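Local structure of DegV family protein (Eubacterium eligens, 3FDJ) at residues P26-I29 with E34-C37; D43-L48 with H230-A235; M47-E52 with A266-I271; T118-R123 with C254-G259. The protein is of unknown function but, as a member of the DegV family, probably binds a fatty acid or similar lipid between its two domains. All coordinates share one frame; numbering follows the deposited sequence.

Contact 1. Residues P26-I29 with E34-C37; sequences PLTI and EEFC
A beta hairpin brings I29, near the end of strand 21-30, against F36 of the short strand 35-37. I29 and F36 form an antiparallel hydrogen-bonded pair in which each residue both gives and receives. I29 N donates to F36 O at 2.8 Å, and F36 N donates to I29 O at 2.7 Å with an N-H...O angle of 169°. One residue along, T28 and C37 make the non-hydrogen-bonded pair, their CA atoms 4.5 Å apart; here T28 CA adds a CA-H...O contact to F36 O. Strand 21-30 also pairs with strands 5-9 and 59-61 of the mixed sheet, and the two faces of the hairpin differ. On one, I29 CB and F36 CB lie 4.3 Å apart, and the phenyl ring continues onto M47 and I50 of helix 44-52; CG of E34, whose carboxylate is paired with R46, rests over one ring face. On the other, T28 CG2, in one of its two conformers, crosses the bent chain of E35 and lies 3.6 Å from E35 CD; it stands anti to the backbone N, with OG1 beside that N (chi1 -60°). Nearer the start of 26-29, P26 CB meets C37 SG at 3.6 Å.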
loop_
_atom_site.group_PDB
_atom_site.type_symbol
_atom_site.label_atom_id
_atom_site.label_comp_id
_atom_site.label_asym_id
_atom_site.label_seq_id
_atom_site.Cartn_x
_atom_site.Cartn_y
_atom_site.Cartn_z
ATOM N N PRO A 26 -6.880 -7.985 7.811
ATOM C CA PRO A 26 -7.547 -8.003 6.514
ATOM C C PRO A 26 -8.659 -6.998 6.337
ATOM O O PRO A 26 -9.510 -6.856 7.211
ATOM C CB PRO A 26 -8.157 -9.402 6.437
ATOM C CG PRO A 26 -7.813 -10.095 7.619
ATOM C CD PRO A 26 -7.083 -9.240 8.559
ATOM N N LEU A 27 -8.648 -6.327 5.187
ATOM C CA LEU A 27 -9.825 -5.655 4.663
ATOM C C LEU A 27 -10.663 -6.685 3.900
ATOM O O LEU A 27 -10.201 -7.805 3.639
ATOM C CB LEU A 27 -9.417 -4.477 3.763
ATOM C CG LEU A 27 -9.101 -3.185 4.551
ATOM C CD1 LEU A 27 -7.679 -3.210 5.012
ATOM C CD2 LEU A 27 -9.390 -1.891 3.752
ATOM N N THR A 28 -11.876 -6.290 3.514
ATOM C CA THR A 28 -12.811 -7.177 2.845
ATOM C C THR A 28 -13.344 -6.506 1.588
ATOM O O THR A 28 -13.696 -5.331 1.621
ATOM C CB THR A 28 -13.975 -7.551 3.766
ATOM O OG1 THR A 28 -13.466 -8.211 4.938
ATOM C CG2 THR A 28 -14.977 -8.468 3.041
ATOM N N ILE A 29 -13.378 -7.259 0.490
ATOM C CA ILE A 29 -13.934 -6.819 -0.769
ATOM C C ILE A 29 -15.220 -7.607 -0.911
ATOM O O ILE A 29 -15.228 -8.801 -0.653
ATOM C CB ILE A 29 -13.009 -7.191 -1.935
ATOM C CG1 ILE A 29 -11.637 -6.524 -1.785
ATOM C CG2 ILE A 29 -13.659 -6.808 -3.271
ATOM C CD1 ILE A 29 -10.587 -7.422 -1.141
ATOM N N GLU A 34 -20.903 -12.344 -2.595
ATOM C CA GLU A 34 -19.745 -12.998 -1.987
ATOM C C GLU A 34 -18.843 -11.978 -1.285
ATOM O O GLU A 34 -18.730 -10.848 -1.751
ATOM C CB GLU A 34 -18.943 -13.778 -3.051
ATOM C CG GLU A 34 -17.643 -14.380 -2.506
ATOM C CD GLU A 34 -17.015 -15.492 -3.350
ATOM O OE1 GLU A 34 -17.524 -15.811 -4.448
ATOM O OE2 GLU A 34 -15.986 -16.052 -2.890
ATOM N N GLU A 35 -18.256 -12.390 -0.158
ATOM C CA GLU A 35 -17.263 -11.593 0.567
ATOM C C GLU A 35 -15.891 -12.211 0.372
ATOM O O GLU A 35 -15.711 -13.414 0.573
ATOM C CB GLU A 35 -17.552 -11.558 2.069
ATOM C CG GLU A 35 -18.472 -10.428 2.544
ATOM C CD GLU A 35 -18.113 -9.924 3.957
ATOM O OE1 GLU A 35 -17.484 -10.680 4.743
ATOM O OE2 GLU A 35 -18.453 -8.762 4.280
ATOM N N PHE A 36 -14.923 -11.388 -0.009
ATOM C CA PHE A 36 -13.557 -11.844 -0.167
ATOM C C PHE A 36 -12.747 -11.178 0.928
ATOM O O PHE A 36 -12.632 -9.962 0.960
ATOM C CB PHE A 36 -12.985 -11.452 -1.536
ATOM C CG PHE A 36 -13.781 -11.957 -2.702
ATOM C CD1 PHE A 36 -14.879 -11.254 -3.159
ATOM C CD2 PHE A 36 -13.408 -13.132 -3.358
ATOM C CE1 PHE A 36 -15.613 -11.705 -4.251
ATOM C CE2 PHE A 36 -14.134 -13.596 -4.442
ATOM C CZ PHE A 36 -15.240 -12.875 -4.898
ATOM N N CYS A 37 -12.214 -11.974 1.839
ATOM C CA CYS A 37 -11.422 -11.458 2.940
ATOM C C CYS A 37 -9.944 -11.498 2.514
ATOM O O CYS A 37 -9.458 -12.531 2.037
ATOM C CB CYS A 37 -11.666 -12.314 4.176
ATOM S SG CYS A 37 -10.754 -11.772 5.565
#

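Contact 2. Residues D43-L48 with H230-A235; sequences DIHRML and HVENEA
H45 and E232 meet through one straight hydrogen bond, and a small apolar contact lies beside it. H45 ND1 donates to E232 OE2 at 2.7 Å with an N-H...O angle of 164°. The oxygen sits 3° out of the imidazole plane and is reached on its syn side, with the donor tilted moderately from the carboxylate plane. The imidazole reaches across because CG of H45 stands anti to the backbone N (chi1 -175°), while the glutamate chain runs extended beyond CG to meet it at about a right angle. The other carboxylate oxygen, E232 OE1, has R268 as its salt-bridge partner, which fixes the rotation of the carboxylate from a second direction and would tend to keep it ionised.

The tightly packed part is the buried one: L48 CD1 touches V231 CG1 at 3.8 Å and lies 4.1 Å from E232 CD, so the leucine methyl bridges valine and the base of the carboxylate. V231 packs further against S263 and A266 of helix 260-266. The H45-E232 side, by contrast, is exposed, and the backbones stay well apart, with 8.3 Å between the CA atoms of H45 and E232.

Each segment also carries a helix start. D43 OD1 accepts from R46 N at 3.0 Å, and N233 OD1 accepts from L236 N: two N-caps, with a histidine-carboxylate hydrogen bond joining the first turn of helix 44-52 to the loop between strand 226-230 and helix 234-248.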
loop_
_atom_site.group_PDB
_atom_site.type_symbol
_atom_site.label_atom_id
_atom_site.label_comp_id
_atom_site.label_asym_id
_atom_site.label_seq_id
_atom_site.Cartn_x
_atom_site.Cartn_y
_atom_site.Cartn_z
ATOM N N ASP A 43 -7.941 -16.404 -2.878
ATOM C CA ASP A 43 -7.537 -16.723 -4.238
ATOM C C ASP A 43 -7.789 -15.478 -5.095
ATOM O O ASP A 43 -8.893 -15.239 -5.575
ATOM C CB ASP A 43 -8.318 -17.934 -4.771
ATOM C CG ASP A 43 -7.943 -18.292 -6.216
ATOM O OD1 ASP A 43 -7.294 -17.477 -6.910
ATOM O OD2 ASP A 43 -8.299 -19.402 -6.669
ATOM N N ILE A 44 -6.752 -14.680 -5.258
ATOM C CA ILE A 44 -6.897 -13.368 -5.894
ATOM C C ILE A 44 -7.214 -13.508 -7.369
ATOM O O ILE A 44 -8.028 -12.768 -7.897
ATOM C CB ILE A 44 -5.641 -12.509 -5.686
ATOM C CG1 ILE A 44 -5.567 -12.055 -4.232
ATOM C CG2 ILE A 44 -5.647 -11.296 -6.620
ATOM C CD1 ILE A 44 -4.208 -11.583 -3.788
ATOM N N HIS A 45 -6.587 -14.479 -8.026
ATOM C CA HIS A 45 -6.819 -14.729 -9.451
ATOM C C HIS A 45 -8.295 -15.032 -9.712
ATOM O O HIS A 45 -8.901 -14.496 -10.642
ATOM C CB HIS A 45 -5.930 -15.880 -9.930
ATOM C CG HIS A 45 -6.017 -16.136 -11.404
ATOM N ND1 HIS A 45 -5.391 -15.334 -12.335
ATOM C CD2 HIS A 45 -6.668 -17.091 -12.108
ATOM C CE1 HIS A 45 -5.655 -15.784 -13.551
ATOM N NE2 HIS A 45 -6.426 -16.851 -13.441
ATOM N N ARG A 46 -8.882 -15.873 -8.861
ATOM C CA ARG A 46 -10.302 -16.173 -8.922
ATOM C C ARG A 46 -11.175 -14.926 -8.681
ATOM O O ARG A 46 -12.172 -14.703 -9.377
ATOM C CB ARG A 46 -10.655 -17.273 -7.905
ATOM C CG ARG A 46 -12.147 -17.516 -7.739
ATOM C CD ARG A 46 -12.447 -18.678 -6.782
ATOM N NE ARG A 46 -13.887 -18.844 -6.602
ATOM C CZ ARG A 46 -14.650 -18.136 -5.768
ATOM N NH1 ARG A 46 -14.140 -17.187 -4.990
ATOM N NH2 ARG A 46 -15.955 -18.380 -5.712
HETATM N N MSE A 47 -10.809 -14.126 -7.683
HETATM C CA MSE A 47 -11.572 -12.922 -7.383
HETATM C C MSE A 47 -11.574 -11.973 -8.582
HETATM O O MSE A 47 -12.611 -11.425 -8.940
HETATM C CB MSE A 47 -10.988 -12.198 -6.167
HETATM C CG MSE A 47 -11.794 -10.980 -5.760
HETATM SE SE MSE A 47 -10.901 -9.955 -4.372
HETATM C CE MSE A 47 -9.408 -9.215 -5.410
ATOM N N LEU A 48 -10.406 -11.759 -9.178
ATOM C CA LEU A 48 -10.304 -10.870 -10.333
ATOM C C LEU A 48 -11.143 -11.394 -11.506
ATOM O O LEU A 48 -11.768 -10.605 -12.221
ATOM C CB LEU A 48 -8.846 -10.694 -10.753
ATOM C CG LEU A 48 -7.944 -9.939 -9.763
ATOM C CD1 LEU A 48 -6.496 -9.988 -10.224
ATOM C CD2 LEU A 48 -8.413 -8.513 -9.593
ATOM N N HIS A 230 2.740 -5.634 -8.022
ATOM C CA HIS A 230 2.038 -5.768 -9.263
ATOM C C HIS A 230 0.833 -6.668 -9.108
ATOM O O HIS A 230 0.796 -7.549 -8.239
ATOM C CB HIS A 230 2.963 -6.313 -10.358
ATOM C CG HIS A 230 3.400 -7.716 -10.119
ATOM N ND1 HIS A 230 2.650 -8.805 -10.516
ATOM C CD2 HIS A 230 4.470 -8.212 -9.457
ATOM C CE1 HIS A 230 3.263 -9.910 -10.134
ATOM N NE2 HIS A 230 4.370 -9.579 -9.490
ATOM N N VAL A 231 -0.147 -6.437 -9.965
ATOM C CA VAL A 231 -1.355 -7.237 -10.039
ATOM C C VAL A 231 -1.281 -8.001 -11.350
ATOM O O VAL A 231 -1.675 -7.482 -12.410
ATOM C CB VAL A 231 -2.615 -6.373 -10.055
ATOM C CG1 VAL A 231 -3.855 -7.280 -9.989
ATOM C CG2 VAL A 231 -2.587 -5.341 -8.919
ATOM N N GLU A 232 -0.767 -9.214 -11.266
ATOM C CA GLU A 232 -0.588 -10.105 -12.432
ATOM C C GLU A 232 0.152 -9.384 -13.550
ATOM O O GLU A 232 -0.213 -9.474 -14.718
ATOM C CB GLU A 232 -1.946 -10.665 -12.880
ATOM C CG GLU A 232 -2.633 -11.401 -11.728
ATOM C CD GLU A 232 -3.769 -12.319 -12.153
ATOM O OE1 GLU A 232 -4.343 -12.127 -13.247
ATOM O OE2 GLU A 232 -4.088 -13.236 -11.369
ATOM N N ASN A 233 1.199 -8.653 -13.180
ATOM C CA ASN A 233 2.068 -8.038 -14.151
ATOM C C ASN A 233 3.511 -8.053 -13.692
ATOM O O ASN A 233 4.167 -7.028 -13.592
ATOM C CB ASN A 233 1.608 -6.634 -14.469
ATOM C CG ASN A 233 2.090 -6.172 -15.815
ATOM O OD1 ASN A 233 2.889 -6.866 -16.457
ATOM N ND2 ASN A 233 1.585 -5.025 -16.277
ATOM N N GLU A 234 4.012 -9.265 -13.435
ATOM C CA GLU A 234 5.405 -9.425 -13.038
ATOM C C GLU A 234 6.350 -8.928 -14.137
ATOM O O GLU A 234 7.420 -8.389 -13.841
ATOM C CB GLU A 234 5.668 -10.880 -12.697
ATOM C CG GLU A 234 6.969 -11.147 -12.006
ATOM C CD GLU A 234 7.088 -12.596 -11.621
ATOM O OE1 GLU A 234 6.068 -13.190 -11.167
ATOM O OE2 GLU A 234 8.182 -13.155 -11.801
ATOM N N ALA A 235 5.921 -9.057 -15.396
ATOM C CA ALA A 235 6.748 -8.660 -16.529
ATOM C C ALA A 235 7.085 -7.184 -16.475
ATOM O O ALA A 235 8.252 -6.809 -16.593
ATOM C CB ALA A 235 6.057 -9.016 -17.855
#

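Contact 3. Residues M47-E52 with A266-I271; sequences MLDILE and AERGGI
The guanidinium of R268 has L48 CB over one face, 3.5 Å above its plane and offset toward the rim, while carboxylate oxygens of E52 and D49 sit at its edge. D49 OD1 alone takes both end nitrogens: R268 NH1 and NH2 each lie 2.9 Å from it, in bonds both bent to just under 140°. The two donors differ in approach, NH1 arriving nearly along the C-O direction of D49 OD1 and NH2 from above the carboxylate plane. In one of the two conformers of E52, R268 NH1 is also 2.7 Å from E52 OE1, a weak hydrogen bond within a salt bridge. Both carboxylates are turned more than 50° from the guanidinium, so neither makes a flat paired bridge. A bend at chi3 (-127°) carries the arginine end round to these acids, and its NE turns to E232, giving the cation a third carboxylate. A methionine in place of R268 would probably leave D49, E52 and E232 gathered without the charge that offsets them. R268 is the second residue of a type II turn from E267 to G270, closed by G270 N on E267 O at 3.0 Å. This turn links helix 260-266 to strand 271-276 and presents R268 to one flank of helix 44-52.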
loop_
_atom_site.group_PDB
_atom_site.type_symbol
_atom_site.label_atom_id
_atom_site.label_comp_id
_atom_site.label_asym_id
_atom_site.label_seq_id
_atom_site.Cartn_x
_atom_site.Cartn_y
_atom_site.Cartn_z
HETATM N N MSE A 47 -10.809 -14.126 -7.683
HETATM C CA MSE A 47 -11.572 -12.922 -7.383
HETATM C C MSE A 47 -11.574 -11.973 -8.582
HETATM O O MSE A 47 -12.611 -11.425 -8.940
HETATM C CB MSE A 47 -10.988 -12.198 -6.167
HETATM C CG MSE A 47 -11.794 -10.980 -5.760
HETATM SE SE MSE A 47 -10.901 -9.955 -4.372
HETATM C CE MSE A 47 -9.408 -9.215 -5.410
ATOM N N LEU A 48 -10.406 -11.759 -9.178
ATOM C CA LEU A 48 -10.304 -10.870 -10.333
ATOM C C LEU A 48 -11.143 -11.394 -11.506
ATOM O O LEU A 48 -11.768 -10.605 -12.221
ATOM C CB LEU A 48 -8.846 -10.694 -10.753
ATOM C CG LEU A 48 -7.944 -9.939 -9.763
ATOM C CD1 LEU A 48 -6.496 -9.988 -10.224
ATOM C CD2 LEU A 48 -8.413 -8.513 -9.593
ATOM N N ASP A 49 -11.141 -12.712 -11.712
ATOM C CA ASP A 49 -11.962 -13.315 -12.760
ATOM C C ASP A 49 -13.444 -13.070 -12.482
ATOM O O ASP A 49 -14.203 -12.766 -13.394
ATOM C CB ASP A 49 -11.697 -14.833 -12.893
ATOM C CG ASP A 49 -10.396 -15.166 -13.656
ATOM O OD1 ASP A 49 -9.669 -14.250 -14.108
ATOM O OD2 ASP A 49 -10.097 -16.376 -13.809
ATOM N N ILE A 50 -13.854 -13.198 -11.224
ATOM C CA ILE A 50 -15.248 -12.967 -10.857
ATOM C C ILE A 50 -15.633 -11.514 -11.112
ATOM O O ILE A 50 -16.677 -11.234 -11.723
ATOM C CB ILE A 50 -15.537 -13.360 -9.390
ATOM C CG1 ILE A 50 -15.575 -14.883 -9.252
ATOM C CG2 ILE A 50 -16.853 -12.787 -8.916
ATOM C CD1 ILE A 50 -15.599 -15.352 -7.809
ATOM N N LEU A 51 -14.773 -10.594 -10.677
ATOM C CA LEU A 51 -15.057 -9.174 -10.830
ATOM C C LEU A 51 -15.096 -8.723 -12.284
ATOM O O LEU A 51 -15.941 -7.919 -12.642
ATOM C CB LEU A 51 -14.059 -8.326 -10.044
ATOM C CG LEU A 51 -14.205 -8.502 -8.540
ATOM C CD1 LEU A 51 -13.023 -7.909 -7.823
ATOM C CD2 LEU A 51 -15.504 -7.911 -8.036
ATOM N N GLU A 52 -14.193 -9.229 -13.116
ATOM C CA GLU A 52 -14.152 -8.809 -14.524
ATOM C C GLU A 52 -15.419 -9.147 -15.304
ATOM O O GLU A 52 -15.709 -8.499 -16.310
ATOM C CB GLU A 52 -12.911 -9.361 -15.236
ATOM C CG GLU A 52 -11.794 -8.322 -15.338
ATOM C CD GLU A 52 -10.445 -8.921 -15.684
ATOM O OE1 GLU A 52 -10.375 -10.126 -15.988
ATOM O OE2 GLU A 52 -9.446 -8.180 -15.644
ATOM N N ALA A 266 -6.072 -1.430 -7.788
ATOM C CA ALA A 266 -5.101 -1.221 -8.883
ATOM C C ALA A 266 -5.491 -1.940 -10.171
ATOM O O ALA A 266 -5.123 -1.509 -11.268
ATOM C CB ALA A 266 -3.687 -1.608 -8.453
ATOM N N GLU A 267 -6.227 -3.035 -10.017
ATOM C CA GLU A 267 -6.768 -3.867 -11.106
ATOM C C GLU A 267 -5.714 -4.637 -11.889
ATOM O O GLU A 267 -4.521 -4.397 -11.769
ATOM C CB GLU A 267 -7.718 -3.083 -12.012
ATOM C CG GLU A 267 -8.919 -2.593 -11.223
ATOM C CD GLU A 267 -10.089 -2.145 -12.078
ATOM O OE1 GLU A 267 -10.469 -2.889 -13.018
ATOM O OE2 GLU A 267 -10.654 -1.069 -11.761
ATOM N N ARG A 268 -6.182 -5.612 -12.654
ATOM C CA ARG A 268 -5.291 -6.443 -13.430
ATOM C C ARG A 268 -4.398 -5.568 -14.294
ATOM O O ARG A 268 -4.867 -4.631 -14.951
ATOM C CB ARG A 268 -6.094 -7.395 -14.321
ATOM C CG ARG A 268 -5.442 -8.702 -14.539
ATOM C CD ARG A 268 -6.491 -9.730 -14.980
ATOM N NE ARG A 268 -6.454 -10.916 -14.130
ATOM C CZ ARG A 268 -7.467 -11.763 -13.949
ATOM N NH1 ARG A 268 -8.645 -11.561 -14.535
ATOM N NH2 ARG A 268 -7.302 -12.821 -13.166
ATOM N N GLY A 269 -3.105 -5.873 -14.255
ATOM C CA GLY A 269 -2.103 -5.163 -15.028
ATOM C C GLY A 269 -1.408 -4.076 -14.234
ATOM O O GLY A 269 -0.373 -3.551 -14.646
ATOM N N GLY A 270 -1.987 -3.692 -13.105
ATOM C CA GLY A 270 -1.519 -2.538 -12.372
ATOM C C GLY A 270 -0.178 -2.728 -11.687
ATOM O O GLY A 270 0.207 -3.866 -11.300
ATOM N N ILE A 271 0.542 -1.609 -11.561
ATOM C CA ILE A 271 1.822 -1.530 -10.861
ATOM C C ILE A 271 1.744 -0.428 -9.807
ATOM O O ILE A 271 1.145 0.621 -10.056
ATOM C CB ILE A 271 2.959 -1.175 -11.843
ATOM C CG1 ILE A 271 3.176 -2.308 -12.857
ATOM C CG2 ILE A 271 4.245 -0.825 -11.088
ATOM C CD1 ILE A 271 3.735 -3.559 -12.260
#

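Contact 4. Residues T118-R123 with C254-G259; sequences TGPQMR and CVYKAG
R123 NH1 hangs 3.3 Å above the ring plane of Y256, over its centre. This is a cation-pi contact: R123 CZ is 4.4 Å from the ring centroid and 15° off the ring normal. The planes of guanidinium and ring are 57° apart, so the arginine points one nitrogen into the ring and does not stack flat on it. The two side chains slide past each other in opposite directions, which brings the aliphatic part of the arginine over the phenol end, with R123 CD 3.3 Å from Y256 OH. P120 borders the same hydroxyl, its CA 3.4 Å from Y256 OH, and C254 SG stands 4.1 Å from R123 NH2.

The next shell sets these groups in place. R123 runs extended from CG to NE with CG anti to the backbone N, and its NE is paired with E127 one turn further along helix 120-134. Y256 has CG between its backbone N and carbonyl carbon (chi1 57°), which directs the ring across toward the helix start, and its side chain also rests on C229 of strand 226-230. P120, the first helical residue after the N-cap G119, packs on I272 and S274 of strand 271-276. Substituting a serine for Y256 would probably strip R123 NH1 of its aromatic partner and open a gap beside P120.

No hydrogen bond crosses between the segments. The helix start is therefore held to edge strand 253-257 by cation-pi attraction and close packing, and R123 probably has its positive charge stabilised both by the Y256 ring and by E127.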
loop_
_atom_site.group_PDB
_atom_site.type_symbol
_atom_site.label_atom_id
_atom_site.label_comp_id
_atom_site.label_asym_id
_atom_site.label_seq_id
_atom_site.Cartn_x
_atom_site.Cartn_y
_atom_site.Cartn_z
ATOM N N THR A 118 -0.354 3.732 0.457
ATOM C CA THR A 118 -0.822 2.350 0.371
ATOM C C THR A 118 0.335 1.471 -0.077
ATOM O O THR A 118 1.394 1.973 -0.484
ATOM C CB THR A 118 -1.985 2.218 -0.631
ATOM O OG1 THR A 118 -2.668 0.978 -0.399
ATOM C CG2 THR A 118 -1.484 2.313 -2.098
ATOM N N GLY A 119 0.118 0.162 -0.005
ATOM C CA GLY A 119 0.973 -0.824 -0.637
ATOM C C GLY A 119 2.440 -0.654 -0.338
ATOM O O GLY A 119 2.841 -0.698 0.826
ATOM N N PRO A 120 3.261 -0.475 -1.393
ATOM C CA PRO A 120 4.689 -0.493 -1.152
ATOM C C PRO A 120 5.210 0.618 -0.266
ATOM O O PRO A 120 6.268 0.454 0.335
ATOM C CB PRO A 120 5.299 -0.420 -2.563
ATOM C CG PRO A 120 4.237 0.149 -3.404
ATOM C CD PRO A 120 2.958 -0.415 -2.823
ATOM N N GLN A 121 4.498 1.739 -0.177
ATOM C CA GLN A 121 4.911 2.793 0.755
ATOM C C GLN A 121 4.688 2.358 2.212
ATOM O O GLN A 121 5.537 2.623 3.079
ATOM C CB GLN A 121 4.222 4.126 0.411
ATOM C CG GLN A 121 4.799 5.371 1.147
ATOM C CD GLN A 121 4.608 6.695 0.388
ATOM O OE1 GLN A 121 3.782 6.805 -0.515
ATOM N NE2 GLN A 121 5.334 7.736 0.815
HETATM N N MSE A 122 3.577 1.673 2.468
HETATM C CA MSE A 122 3.325 1.047 3.786
HETATM C C MSE A 122 4.419 0.025 4.071
HETATM O O MSE A 122 4.958 -0.007 5.181
HETATM C CB MSE A 122 1.939 0.373 3.848
HETATM C CG MSE A 122 0.788 1.345 3.707
HETATM SE SE MSE A 122 -0.893 0.428 3.656
HETATM C CE MSE A 122 -0.881 -0.313 5.510
ATOM N N ARG A 123 4.790 -0.775 3.066
ATOM C CA ARG A 123 5.901 -1.717 3.245
ATOM C C ARG A 123 7.208 -1.036 3.634
ATOM O O ARG A 123 7.885 -1.492 4.560
ATOM C CB ARG A 123 6.106 -2.617 2.017
ATOM C CG ARG A 123 7.164 -3.626 2.248
ATOM C CD ARG A 123 7.262 -4.619 1.129
ATOM N NE ARG A 123 8.331 -5.549 1.447
ATOM C CZ ARG A 123 8.443 -6.778 0.951
ATOM N NH1 ARG A 123 7.551 -7.270 0.074
ATOM N NH2 ARG A 123 9.451 -7.533 1.365
ATOM N N CYS A 254 12.837 -4.898 -4.291
ATOM C CA CYS A 254 12.004 -6.078 -4.173
ATOM C C CYS A 254 10.764 -5.886 -5.069
ATOM O O CYS A 254 10.091 -4.854 -4.983
ATOM C CB CYS A 254 11.593 -6.313 -2.723
ATOM S SG CYS A 254 10.710 -7.867 -2.491
ATOM N N VAL A 255 10.492 -6.888 -5.904
ATOM C CA VAL A 255 9.286 -6.957 -6.736
ATOM C C VAL A 255 8.430 -8.090 -6.189
ATOM O O VAL A 255 8.922 -9.217 -5.999
ATOM C CB VAL A 255 9.642 -7.289 -8.192
ATOM C CG1 VAL A 255 8.375 -7.678 -9.016
ATOM C CG2 VAL A 255 10.403 -6.129 -8.835
ATOM N N TYR A 256 7.149 -7.826 -5.959
ATOM C CA TYR A 256 6.293 -8.831 -5.347
ATOM C C TYR A 256 4.829 -8.618 -5.699
ATOM O O TYR A 256 4.451 -7.597 -6.258
ATOM C CB TYR A 256 6.477 -8.816 -3.823
ATOM C CG TYR A 256 6.206 -7.470 -3.208
ATOM C CD1 TYR A 256 7.172 -6.463 -3.255
ATOM C CD2 TYR A 256 4.998 -7.194 -2.577
ATOM C CE1 TYR A 256 6.926 -5.215 -2.726
ATOM C CE2 TYR A 256 4.756 -5.950 -2.020
ATOM C CZ TYR A 256 5.727 -4.968 -2.117
ATOM O OH TYR A 256 5.522 -3.747 -1.583
ATOM N N LYS A 257 4.013 -9.616 -5.395
ATOM C CA LYS A 257 2.598 -9.570 -5.750
ATOM C C LYS A 257 1.786 -8.693 -4.786
ATOM O O LYS A 257 1.947 -8.748 -3.563
ATOM C CB LYS A 257 1.992 -10.968 -5.748
ATOM C CG LYS A 257 2.616 -11.934 -6.733
ATOM C CD LYS A 257 1.891 -13.275 -6.682
ATOM C CE LYS A 257 2.488 -14.240 -7.672
ATOM N NZ LYS A 257 3.897 -14.524 -7.294
ATOM N N ALA A 258 0.855 -7.954 -5.358
ATOM C CA ALA A 258 -0.152 -7.232 -4.583
ATOM C C ALA A 258 -1.067 -8.199 -3.839
ATOM O O ALA A 258 -1.264 -9.347 -4.261
ATOM C CB ALA A 258 -0.958 -6.317 -5.500
ATOM N N GLY A 259 -1.594 -7.744 -2.696
ATOM C CA GLY A 259 -2.603 -8.479 -1.956
ATOM C C GLY A 259 -3.970 -8.173 -2.523
ATOM O O GLY A 259 -4.072 -7.531 -3.564
#

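How the contacts relate
From the N terminus, contact 1 closes first, a short hairpin loop within the sheet of strands 5-9 and 21-30. It is in series with the others. Helix 44-52 follows at once and opens both contact 2 and contact 3, which share M47 and L48, their centres about 6 Å apart; E232 to R268 joins them directly. Each closes a loop of about 200 residues, bringing this helix to loops at the ends of strands 226-230 and 271-276 in the second sheet. Contact 4 runs from 118-123 to 254-259: it crosses contact 2, whose second segment falls between its own, and lies wholly within the span of contact 3. It alone meets a strand there, 253-257.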